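PDB 2PT5: shikimate kinase from Aquifex aeolicus, which catalyses the ATP-dependent phosphorylation of the 3-hydroxyl group of shikimate, the fifth of the seven steps leading to chorismate. Local coordinates for residues 2-7 / 93-99; 60-64 / 85-90. All coordinates share one frame; numbering follows the deposited sequence.

Contact 1: 2-7 / 93-99; sequences RIYLIG and RGTTVFI
R2 and R93 run side by side, pointing the same way. The R2 chain, extended from CG to NE, brings its guanidinium to the carbonyl of R93: NH1 donates to R93 O at 3.0 Å, reaching a lone pair in the carbonyl plane, while the acceptor lies almost exactly in the guanidinium plane. R93 CD lies over the rim of one face of that guanidinium, the guanidinium planes of R2 and R93 are turned 58° apart, and R2 NE turns to K69 O. Next along, the Y4 ring meets G94 N at its edge, in plane, and its OH comes within 3.2 Å of R93 CB; the same OH is hydrogen-bonded to S67.

From here the two strands run parallel in the central sheet of the P-loop kinase fold, strand 2-6 lying between 72-75 and 95-100. T95 N to R2 O, Y4 N to T95 O (2.7 Å), V97 N to Y4 O (2.6 Å), I6 N to V97 O and I99 N to I6 O form the ladder. On one face, I3 and L5 lie alongside V97: I3 CG2 meets V97 CG2 at 4.0 Å, and L5 CD2 meets V97 CB at 3.8 Å. Helix 150-162 packs there, with L161 on I3 and I157 on V97. On the other face, I6 CG1 sits between its own backbone N and carbonyl carbon (chi1 71°), which sets it 3.9 Å from F98 CB. The F98 ring turns its edge to I6 O, in plane, with CD1 3.5 Å away. Beyond it G7 opens the P-loop, its O hydrogen-bonded to K13 NZ.

Contact 2: 60-64 / 85-90; sequences FEVLK and EALNFM
E85 OE1 sits at the edge of the F60 ring, in its plane, 3.2 Å from CE2. No hydrogen bond joins the two segments, but the carboxylate oxygen faces ring C-H groups that carry slight positive charge, so the contact is probably mildly favourable. F60 has CG anti to its backbone N (chi1 -165°), and the ring reaches across to the neighbouring helix. There A86 CB lies under one face, 4.0 Å from the ring centroid, while K64 NZ lies over the centre of the opposite face. K64 NZ stays 6.4 Å from E85 OE1, too far for a salt bridge, so any attraction is probably weak.

F60 also presents its edge to the face of F89 in an offset edge-to-face pair, with planes at 87° and centroids 5.9 Å apart. The aliphatic part of K64 lies over the F89 ring: CG stands 4.0 Å from the centroid in a CH-pi contact, and CD comes to 3.6 Å from CE1. Deeper in, L63 CD2 meets the methyl CE of selenomethionine M90 at 3.8 Å, the two side chains crossing at about a right angle.

Helices 52-66 and 84-91 run parallel here, their segment axes 11.1 Å apart, and both lean on strand 2-6: L63 and M90 touch Y4, and M90 continues to T96 of strand 95-100.

How the contacts relate
The centres of the two contacts lie about 11 Å apart, and they touch. Along the chain the order is 2-7, 60-64, 85-90, 93-99, so the strand pair of contact 1 brackets both helices of contact 2. Helix 84-91 leads directly into strand 95-100, ending the connection from strand 72-75 that passes over strand 2-6. The helix pair covers the sheet face carrying Y4, I6 and T96: Y4 CE2 meets L63 CD1 at 3.8 Å, and I6 CD1 meets L87 CD1 at 3.9 Å. Contact 1 thus pairs the central strand, which runs into the P-loop predicted to bind ATP, with strand 95-100, and contact 2 pairs helices, one of which carries R56, predicted to bind substrate.

Contact 1: 2-7 / 93-99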
ATOM      1  N   ARG A   2       1.608  11.424   9.951  1.00 42.02           N
ATOM      2  CA  ARG A   2       1.806  10.692   8.709  1.00 38.47           C
ATOM      3  C   ARG A   2       1.207   9.307   8.880  1.00 37.20           C
ATOM      4  O   ARG A   2       1.522   8.605   9.838  1.00 38.77           O
ATOM      5  CB  ARG A   2       3.299  10.572   8.386  1.00 42.59           C
ATOM      6  CG  ARG A   2       4.030  11.904   8.359  1.00 44.94           C
ATOM      7  CD  ARG A   2       5.427  11.751   7.802  1.00 52.31           C
ATOM      8  NE  ARG A   2       6.175  13.004   7.856  1.00 55.75           N
ATOM      9  CZ  ARG A   2       6.839  13.439   8.921  1.00 55.48           C
ATOM     10  NH1 ARG A   2       6.858  12.723  10.040  1.00 55.67           N
ATOM     11  NH2 ARG A   2       7.488  14.589   8.865  1.00 59.01           N
ATOM     12  N   ILE A   3       0.342   8.920   7.950  1.00 33.61           N
ATOM     13  CA  ILE A   3      -0.305   7.616   8.014  1.00 31.78           C
ATOM     14  C   ILE A   3      -0.016   6.818   6.749  1.00 32.15           C
ATOM     15  O   ILE A   3      -0.348   7.242   5.639  1.00 32.39           O
ATOM     16  CB  ILE A   3      -1.823   7.772   8.168  1.00 31.72           C
ATOM     17  CG1 ILE A   3      -2.137   8.522   9.467  1.00 35.30           C
ATOM     18  CG2 ILE A   3      -2.491   6.404   8.155  1.00 33.09           C
ATOM     19  CD1 ILE A   3      -3.581   8.992   9.548  1.00 39.16           C
ATOM     20  N   TYR A   4       0.595   5.654   6.912  1.00 29.21           N
ATOM     21  CA  TYR A   4       0.917   4.833   5.754  1.00 33.34           C
ATOM     22  C   TYR A   4       0.007   3.628   5.627  1.00 31.45           C
ATOM     23  O   TYR A   4      -0.215   2.905   6.599  1.00 32.19           O
ATOM     24  CB  TYR A   4       2.371   4.364   5.825  1.00 36.64           C
ATOM     25  CG  TYR A   4       3.369   5.494   5.929  1.00 33.30           C
ATOM     26  CD1 TYR A   4       3.785   5.970   7.171  1.00 31.81           C
ATOM     27  CD2 TYR A   4       3.894   6.091   4.781  1.00 33.50           C
ATOM     28  CE1 TYR A   4       4.709   7.022   7.269  1.00 34.88           C
ATOM     29  CE2 TYR A   4       4.814   7.143   4.866  1.00 34.78           C
ATOM     30  CZ  TYR A   4       5.220   7.603   6.114  1.00 35.17           C
ATOM     31  OH  TYR A   4       6.137   8.638   6.206  1.00 35.99           O
ATOM     32  N   LEU A   5      -0.518   3.409   4.425  1.00 29.02           N
ATOM     33  CA  LEU A   5      -1.391   2.264   4.189  1.00 30.33           C
ATOM     34  C   LEU A   5      -0.611   1.226   3.393  1.00 31.47           C
ATOM     35  O   LEU A   5      -0.031   1.540   2.364  1.00 33.79           O
ATOM     36  CB  LEU A   5      -2.641   2.683   3.413  1.00 30.11           C
ATOM     37  CG  LEU A   5      -3.518   3.779   4.030  1.00 31.68           C
ATOM     38  CD1 LEU A   5      -4.772   3.934   3.184  1.00 27.67           C
ATOM     39  CD2 LEU A   5      -3.876   3.437   5.471  1.00 26.96           C
ATOM     40  N   ILE A   6      -0.592  -0.011   3.879  1.00 30.87           N
ATOM     41  CA  ILE A   6       0.136  -1.068   3.194  1.00 33.19           C
ATOM     42  C   ILE A   6      -0.745  -2.293   3.023  1.00 32.07           C
ATOM     43  O   ILE A   6      -1.726  -2.472   3.746  1.00 26.56           O
ATOM     44  CB  ILE A   6       1.424  -1.448   3.976  1.00 32.29           C
ATOM     45  CG1 ILE A   6       1.071  -2.196   5.264  1.00 32.61           C
ATOM     46  CG2 ILE A   6       2.196  -0.191   4.335  1.00 33.06           C
ATOM     47  CD1 ILE A   6       2.281  -2.517   6.147  1.00 35.36           C
ATOM     48  N   GLY A   7      -0.395  -3.132   2.055  1.00 31.44           N
ATOM     49  CA  GLY A   7      -1.165  -4.334   1.801  1.00 30.36           C
ATOM     50  C   GLY A   7      -1.164  -4.638   0.317  1.00 36.51           C
ATOM     51  O   GLY A   7      -0.511  -3.935  -0.467  1.00 32.58           O
ATOM     52  N   ARG A  93       8.436   7.718  10.792  1.00 47.75           N
ATOM     53  CA  ARG A  93       7.780   8.949  10.379  1.00 43.54           C
ATOM     54  C   ARG A  93       6.321   8.995  10.839  1.00 43.57           C
ATOM     55  O   ARG A  93       5.770  10.074  11.056  1.00 42.88           O
ATOM     56  CB  ARG A  93       7.864   9.101   8.854  1.00 48.38           C
ATOM     57  CG  ARG A  93       9.290   9.210   8.328  1.00 51.49           C
ATOM     58  CD  ARG A  93       9.971  10.448   8.902  1.00 59.05           C
ATOM     59  NE  ARG A  93      11.424  10.308   8.988  1.00 60.68           N
ATOM     60  CZ  ARG A  93      12.285  10.803   8.106  1.00 56.32           C
ATOM     61  NH1 ARG A  93      13.582  10.617   8.280  1.00 57.92           N
ATOM     62  NH2 ARG A  93      11.856  11.495   7.059  1.00 57.89           N
ATOM     63  N   GLY A  94       5.699   7.829  11.000  1.00 39.60           N
ATOM     64  CA  GLY A  94       4.319   7.812  11.437  1.00 37.57           C
ATOM     65  C   GLY A  94       3.725   6.449  11.749  1.00 41.10           C
ATOM     66  O   GLY A  94       4.423   5.524  12.172  1.00 34.93           O
ATOM     67  N   THR A  95       2.416   6.336  11.539  1.00 37.46           N
ATOM     68  CA  THR A  95       1.690   5.101  11.801  1.00 35.19           C
ATOM     69  C   THR A  95       1.464   4.324  10.510  1.00 35.72           C
ATOM     70  O   THR A  95       0.981   4.875   9.512  1.00 31.97           O
ATOM     71  CB  THR A  95       0.324   5.401  12.454  1.00 38.01           C
ATOM     72  OG1 THR A  95       0.533   6.158  13.649  1.00 41.81           O
ATOM     73  CG2 THR A  95      -0.413   4.108  12.800  1.00 38.50           C
ATOM     74  N   THR A  96       1.827   3.045  10.537  1.00 29.46           N
ATOM     75  CA  THR A  96       1.669   2.172   9.388  1.00 30.04           C
ATOM     76  C   THR A  96       0.415   1.355   9.633  1.00 32.11           C
ATOM     77  O   THR A  96       0.194   0.858  10.737  1.00 31.31           O
ATOM     78  CB  THR A  96       2.905   1.255   9.197  1.00 33.63           C
ATOM     79  OG1 THR A  96       3.229   0.599  10.430  1.00 34.82           O
ATOM     80  CG2 THR A  96       4.101   2.078   8.741  1.00 33.10           C
ATOM     81  N   VAL A  97      -0.422   1.254   8.606  1.00 31.39           N
ATOM     82  CA  VAL A  97      -1.689   0.537   8.704  1.00 33.24           C
ATOM     83  C   VAL A  97      -1.809  -0.543   7.642  1.00 32.16           C
ATOM     84  O   VAL A  97      -1.778  -0.256   6.441  1.00 30.02           O
ATOM     85  CB  VAL A  97      -2.895   1.496   8.538  1.00 27.77           C
ATOM     86  CG1 VAL A  97      -4.188   0.749   8.790  1.00 33.54           C
ATOM     87  CG2 VAL A  97      -2.764   2.679   9.490  1.00 32.54           C
ATOM     88  N   PHE A  98      -1.974  -1.780   8.093  1.00 27.86           N
ATOM     89  CA  PHE A  98      -2.103  -2.903   7.180  1.00 32.55           C
ATOM     90  C   PHE A  98      -3.569  -3.246   6.981  1.00 30.18           C
ATOM     91  O   PHE A  98      -4.265  -3.630   7.918  1.00 30.83           O
ATOM     92  CB  PHE A  98      -1.323  -4.120   7.725  1.00 32.18           C
ATOM     93  CG  PHE A  98      -1.551  -5.410   6.955  1.00 30.33           C
ATOM     94  CD1 PHE A  98      -1.783  -5.404   5.580  1.00 30.00           C
ATOM     95  CD2 PHE A  98      -1.492  -6.640   7.617  1.00 34.95           C
ATOM     96  CE1 PHE A  98      -1.955  -6.597   4.875  1.00 30.13           C
ATOM     97  CE2 PHE A  98      -1.661  -7.847   6.920  1.00 30.46           C
ATOM     98  CZ  PHE A  98      -1.891  -7.825   5.548  1.00 33.96           C
ATOM     99  N   ILE A  99      -4.041  -3.066   5.754  1.00 31.30           N
ATOM    100  CA  ILE A  99      -5.418  -3.391   5.414  1.00 31.29           C
ATOM    101  C   ILE A  99      -5.329  -4.821   4.897  1.00 34.52           C
ATOM    102  O   ILE A  99      -4.953  -5.075   3.748  1.00 25.96           O
ATOM    103  CB  ILE A  99      -5.950  -2.444   4.338  1.00 30.01           C
ATOM    104  CG1 ILE A  99      -5.914  -1.009   4.875  1.00 32.06           C
ATOM    105  CG2 ILE A  99      -7.356  -2.847   3.950  1.00 24.75           C
ATOM    106  CD1 ILE A  99      -6.216   0.063   3.826  1.00 37.73           C
TER

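Contact 2: 60-64 / 85-90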
ATOM      1  N   PHE A  60      10.818   4.182  -3.617  1.00 47.23           N
ATOM      2  CA  PHE A  60      11.266   4.439  -2.258  1.00 47.43           C
ATOM      3  C   PHE A  60      11.629   5.924  -2.155  1.00 47.88           C
ATOM      4  O   PHE A  60      11.337   6.579  -1.154  1.00 46.17           O
ATOM      5  CB  PHE A  60      12.465   3.564  -1.897  1.00 47.90           C
ATOM      6  CG  PHE A  60      12.759   3.524  -0.424  1.00 45.66           C
ATOM      7  CD1 PHE A  60      11.918   4.158   0.489  1.00 44.71           C
ATOM      8  CD2 PHE A  60      13.876   2.855   0.054  1.00 50.05           C
ATOM      9  CE1 PHE A  60      12.185   4.132   1.848  1.00 37.52           C
ATOM     10  CE2 PHE A  60      14.152   2.821   1.418  1.00 48.05           C
ATOM     11  CZ  PHE A  60      13.303   3.463   2.314  1.00 46.59           C
ATOM     12  N   GLU A  61      12.252   6.455  -3.203  1.00 48.58           N
ATOM     13  CA  GLU A  61      12.619   7.868  -3.233  1.00 50.05           C
ATOM     14  C   GLU A  61      11.352   8.703  -3.122  1.00 47.01           C
ATOM     15  O   GLU A  61      11.286   9.665  -2.349  1.00 43.85           O
ATOM     16  CB  GLU A  61      13.323   8.222  -4.547  1.00 59.77           C
ATOM     17  CG  GLU A  61      13.445   9.731  -4.781  1.00 74.07           C
ATOM     18  CD  GLU A  61      13.921  10.095  -6.182  1.00 81.90           C
ATOM     19  OE1 GLU A  61      13.909  11.301  -6.513  1.00 83.86           O
ATOM     20  OE2 GLU A  61      14.308   9.183  -6.948  1.00 86.81           O
ATOM     21  N   VAL A  62      10.347   8.326  -3.907  1.00 41.28           N
ATOM     22  CA  VAL A  62       9.080   9.035  -3.912  1.00 39.49           C
ATOM     23  C   VAL A  62       8.430   8.977  -2.534  1.00 39.02           C
ATOM     24  O   VAL A  62       7.811   9.946  -2.089  1.00 35.06           O
ATOM     25  CB  VAL A  62       8.118   8.439  -4.966  1.00 38.06           C
ATOM     26  CG1 VAL A  62       6.773   9.119  -4.889  1.00 29.79           C
ATOM     27  CG2 VAL A  62       8.714   8.608  -6.362  1.00 43.20           C
ATOM     28  N   LEU A  63       8.576   7.837  -1.864  1.00 36.39           N
ATOM     29  CA  LEU A  63       8.001   7.667  -0.542  1.00 37.40           C
ATOM     30  C   LEU A  63       8.606   8.687   0.405  1.00 40.10           C
ATOM     31  O   LEU A  63       7.882   9.381   1.126  1.00 39.33           O
ATOM     32  CB  LEU A  63       8.273   6.259  -0.012  1.00 34.49           C
ATOM     33  CG  LEU A  63       7.827   6.004   1.426  1.00 36.42           C
ATOM     34  CD1 LEU A  63       6.310   6.160   1.526  1.00 37.38           C
ATOM     35  CD2 LEU A  63       8.261   4.593   1.857  1.00 41.59           C
ATOM     36  N   LYS A  64       9.935   8.774   0.404  1.00 39.83           N
ATOM     37  CA  LYS A  64      10.629   9.717   1.271  1.00 42.76           C
ATOM     38  C   LYS A  64      10.226  11.163   0.981  1.00 38.74           C
ATOM     39  O   LYS A  64       9.915  11.915   1.902  1.00 39.97           O
ATOM     40  CB  LYS A  64      12.147   9.573   1.131  1.00 43.97           C
ATOM     41  CG  LYS A  64      12.705   8.219   1.529  1.00 45.09           C
ATOM     42  CD  LYS A  64      14.127   8.384   2.051  1.00 51.52           C
ATOM     43  CE  LYS A  64      14.971   7.135   1.838  1.00 56.82           C
ATOM     44  NZ  LYS A  64      15.224   6.891   0.388  1.00 59.26           N
ATOM     45  N   GLU A  85      12.882  -2.286   4.621  1.00 43.35           N
ATOM     46  CA  GLU A  85      13.616  -1.047   4.816  1.00 47.82           C
ATOM     47  C   GLU A  85      12.600   0.096   4.748  1.00 45.89           C
ATOM     48  O   GLU A  85      12.508   0.923   5.657  1.00 43.27           O
ATOM     49  CB  GLU A  85      14.675  -0.870   3.730  1.00 52.47           C
ATOM     50  CG  GLU A  85      15.723   0.180   4.062  1.00 61.83           C
ATOM     51  CD  GLU A  85      16.846   0.224   3.042  1.00 68.94           C
ATOM     52  OE1 GLU A  85      16.695   0.910   2.007  1.00 69.69           O
ATOM     53  OE2 GLU A  85      17.878  -0.442   3.271  1.00 74.16           O
ATOM     54  N   ALA A  86      11.837   0.130   3.660  1.00 41.21           N
ATOM     55  CA  ALA A  86      10.825   1.157   3.468  1.00 41.13           C
ATOM     56  C   ALA A  86       9.818   1.126   4.610  1.00 39.04           C
ATOM     57  O   ALA A  86       9.320   2.170   5.035  1.00 41.37           O
ATOM     58  CB  ALA A  86      10.112   0.951   2.133  1.00 44.94           C
ATOM     59  N   LEU A  87       9.522  -0.066   5.115  1.00 37.65           N
ATOM     60  CA  LEU A  87       8.566  -0.189   6.207  1.00 39.00           C
ATOM     61  C   LEU A  87       9.139   0.412   7.488  1.00 41.77           C
ATOM     62  O   LEU A  87       8.432   1.100   8.227  1.00 36.45           O
ATOM     63  CB  LEU A  87       8.181  -1.659   6.420  1.00 36.69           C
ATOM     64  CG  LEU A  87       7.047  -1.987   7.405  1.00 38.96           C
ATOM     65  CD1 LEU A  87       5.781  -1.191   7.079  1.00 36.55           C
ATOM     66  CD2 LEU A  87       6.760  -3.475   7.338  1.00 40.54           C
ATOM     67  N   ASN A  88      10.422   0.162   7.752  1.00 42.22           N
ATOM     68  CA  ASN A  88      11.049   0.713   8.949  1.00 41.32           C
ATOM     69  C   ASN A  88      11.155   2.225   8.826  1.00 39.80           C
ATOM     70  O   ASN A  88      11.036   2.946   9.816  1.00 40.74           O
ATOM     71  CB  ASN A  88      12.423   0.091   9.178  1.00 46.86           C
ATOM     72  CG  ASN A  88      12.329  -1.278   9.813  1.00 52.33           C
ATOM     73  OD1 ASN A  88      11.657  -1.451  10.833  1.00 56.92           O
ATOM     74  ND2 ASN A  88      13.000  -2.259   9.221  1.00 52.38           N
ATOM     75  N   PHE A  89      11.369   2.708   7.605  1.00 39.99           N
ATOM     76  CA  PHE A  89      11.427   4.147   7.378  1.00 37.25           C
ATOM     77  C   PHE A  89      10.050   4.713   7.747  1.00 37.85           C
ATOM     78  O   PHE A  89       9.943   5.698   8.473  1.00 40.13           O
ATOM     79  CB  PHE A  89      11.720   4.452   5.907  1.00 40.11           C
ATOM     80  CG  PHE A  89      11.603   5.915   5.554  1.00 44.97           C
ATOM     81  CD1 PHE A  89      12.701   6.765   5.664  1.00 45.02           C
ATOM     82  CD2 PHE A  89      10.390   6.444   5.125  1.00 43.90           C
ATOM     83  CE1 PHE A  89      12.593   8.120   5.346  1.00 47.10           C
ATOM     84  CE2 PHE A  89      10.271   7.802   4.805  1.00 49.03           C
ATOM     85  CZ  PHE A  89      11.375   8.639   4.916  1.00 45.64           C
HETATM   86  N   MSE A  90       8.993   4.071   7.255  1.00 37.60           N
HETATM   87  CA  MSE A  90       7.633   4.530   7.524  1.00 35.83           C
HETATM   88  C   MSE A  90       7.317   4.661   9.010  1.00 39.60           C
HETATM   89  O   MSE A  90       6.714   5.645   9.429  1.00 39.58           O
HETATM   90  CB  MSE A  90       6.621   3.600   6.856  1.00 35.90           C
HETATM   91  CG  MSE A  90       6.491   3.817   5.347  1.00 37.06           C
HETATM   92 SE   MSE A  90       5.260   2.559   4.556  1.00 48.09          SE
HETATM   93  CE  MSE A  90       6.471   1.632   3.340  1.00 32.34           C
TER